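Local coordinates for spore germination protein GerM (Bacillus subtilis subsp. subtilis str. 168, PDB 6GZB) that is of unknown biochemical function but affects both sporulation and spore germination, at residues Thr146-Gln149 / Lys155-Leu158. Sequence-based numbering, arbitrary orientation.
Sequences TLTQ and KVKL
Val-156 turns both its methyls to the last turn of helix 136-147, where Leu-147 meets it with CD1 and CB. CD1 of Leu-147 sits near both branches, 3.8 Å from Val-156 CG1 and 3.9 Å from Val-156 CG2, while Leu-147 CB lies 3.9 Å from the same CG2. The two side chains cross at about a right angle, and CD1 of Leu-147 faces the cleft between the two valine methyls. With CG1 anti to the backbone N (chi1 172°), both branches of Val-156 touch Leu-147 CD1, and CG2 also comes within 4.1 Å of Thr-148 CG2. Thr-148 thus gives its methyl to the strand, and its hydroxyl turns back to the helix, hydrogen-bonded to Thr-144 O and also to Arg-181 NE. Leu-147 is further enclosed by Ala-79 and Leu-83 of helix 78-84 and by Ala-122 of the adjoining strand. Gln-149 folds back: its NE2 reaches Thr-146 O at 2.8 Å, on a lone pair in the carbonyl plane. The side chain of Lys-155 sets out away from the helix, and its NZ is hydrogen-bonded to Asp-117 O. This is the apolar packing of a beta-alpha-beta crossover, in which helix 136-147 links parallel strands 119-124 and 155-160 within the first of the two GerMN domains.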
ATOM      1  N   THR A 146      -6.093  -3.024   5.500  1.00 25.81           N
ATOM      2  CA  THR A 146      -7.375  -3.555   5.044  1.00 29.95           C
ATOM      3  C   THR A 146      -8.562  -2.722   5.564  1.00 31.74           C
ATOM      4  O   THR A 146      -9.467  -2.364   4.800  1.00 28.36           O
ATOM      5  CB  THR A 146      -7.550  -5.035   5.416  1.00 30.46           C
ATOM      6  OG1 THR A 146      -6.505  -5.808   4.813  1.00 25.87           O
ATOM      7  CG2 THR A 146      -8.892  -5.552   4.922  1.00 27.78           C
ATOM      8  N   LEU A 147      -8.520  -2.354   6.841  1.00 28.92           N
ATOM      9  CA  LEU A 147      -9.593  -1.562   7.439  1.00 27.31           C
ATOM     10  C   LEU A 147      -9.632  -0.147   6.876  1.00 27.07           C
ATOM     11  O   LEU A 147     -10.704   0.397   6.628  1.00 29.96           O
ATOM     12  CB  LEU A 147      -9.451  -1.509   8.963  1.00 29.89           C
ATOM     13  CG  LEU A 147      -9.876  -2.783   9.690  1.00 29.21           C
ATOM     14  CD1 LEU A 147      -9.618  -2.670  11.188  1.00 36.11           C
ATOM     15  CD2 LEU A 147     -11.340  -3.067   9.415  1.00 28.74           C
ATOM     16  N   THR A 148      -8.466   0.444   6.651  1.00 28.27           N
ATOM     17  CA  THR A 148      -8.397   1.850   6.267  1.00 26.23           C
ATOM     18  C   THR A 148      -8.641   2.087   4.791  1.00 26.07           C
ATOM     19  O   THR A 148      -8.591   3.229   4.329  1.00 26.75           O
ATOM     20  CB  THR A 148      -7.051   2.498   6.670  1.00 25.43           C
ATOM     21  OG1 THR A 148      -5.959   1.693   6.223  1.00 27.65           O
ATOM     22  CG2 THR A 148      -6.981   2.646   8.189  1.00 30.61           C
ATOM     23  N   GLN A 149      -8.957   1.034   4.046  1.00 26.46           N
ATOM     24  CA  GLN A 149      -9.390   1.236   2.663  1.00 32.67           C
ATOM     25  C   GLN A 149     -10.761   1.919   2.612  1.00 29.37           C
ATOM     26  O   GLN A 149     -11.125   2.510   1.611  1.00 28.77           O
ATOM     27  CB  GLN A 149      -9.433  -0.087   1.890  1.00 27.74           C
ATOM     28  CG  GLN A 149     -10.662  -0.937   2.162  1.00 27.42           C
ATOM     29  CD  GLN A 149     -10.558  -2.295   1.502  1.00 33.04           C
ATOM     30  OE1 GLN A 149     -10.804  -2.422   0.308  1.00 31.54           O
ATOM     31  NE2 GLN A 149     -10.155  -3.310   2.267  1.00 27.93           N
ATOM     32  N   LYS A 155      -8.269   5.176  11.301  1.00 31.93           N
ATOM     33  CA  LYS A 155      -7.467   4.765  12.454  1.00 32.68           C
ATOM     34  C   LYS A 155      -7.986   3.438  12.968  1.00 29.94           C
ATOM     35  O   LYS A 155      -9.172   3.130  12.827  1.00 32.38           O
ATOM     36  CB  LYS A 155      -7.578   5.792  13.589  1.00 42.39           C
ATOM     37  CG  LYS A 155      -6.921   7.131  13.310  1.00 46.41           C
ATOM     38  CD  LYS A 155      -7.152   8.107  14.458  1.00 51.54           C
ATOM     39  CE  LYS A 155      -8.634   8.370  14.704  1.00 53.35           C
ATOM     40  NZ  LYS A 155      -9.181   9.394  13.773  1.00 63.67           N
ATOM     41  N   VAL A 156      -7.118   2.680  13.622  1.00 27.78           N
ATOM     42  CA  VAL A 156      -7.460   1.318  14.001  1.00 29.14           C
ATOM     43  C   VAL A 156      -7.017   1.030  15.427  1.00 28.14           C
ATOM     44  O   VAL A 156      -5.924   1.419  15.841  1.00 26.07           O
ATOM     45  CB  VAL A 156      -6.810   0.299  13.039  1.00 28.82           C
ATOM     46  CG1 VAL A 156      -7.001  -1.116  13.543  1.00 26.81           C
ATOM     47  CG2 VAL A 156      -7.388   0.448  11.639  1.00 33.24           C
ATOM     48  N   LYS A 157      -7.874   0.342  16.169  1.00 25.66           N
ATOM     49  CA  LYS A 157      -7.525  -0.168  17.484  1.00 31.68           C
ATOM     50  C   LYS A 157      -7.790  -1.664  17.502  1.00 34.71           C
ATOM     51  O   LYS A 157      -8.773  -2.140  16.932  1.00 29.29           O
ATOM     52  CB  LYS A 157      -8.367   0.504  18.568  1.00 30.96           C
ATOM     53  CG  LYS A 157      -7.955   1.930  18.895  1.00 41.49           C
ATOM     54  CD  LYS A 157      -8.809   2.484  20.025  1.00 44.30           C
ATOM     55  CE  LYS A 157      -8.674   3.994  20.171  1.00 44.61           C
ATOM     56  NZ  LYS A 157      -7.289   4.409  20.518  1.00 42.64           N
ATOM     57  N   LEU A 158      -6.900  -2.405  18.148  1.00 27.33           N
ATOM     58  CA  LEU A 158      -6.970  -3.860  18.141  1.00 33.25           C
ATOM     59  C   LEU A 158      -7.370  -4.369  19.524  1.00 35.73           C
ATOM     60  O   LEU A 158      -6.895  -3.865  20.532  1.00 31.24           O
ATOM     61  CB  LEU A 158      -5.609  -4.438  17.753  1.00 30.65           C
ATOM     62  CG  LEU A 158      -5.286  -4.708  16.273  1.00 41.06           C
ATOM     63  CD1 LEU A 158      -6.176  -3.960  15.304  1.00 39.19           C
ATOM     64  CD2 LEU A 158      -3.827  -4.419  15.977  1.00 43.69           C
TER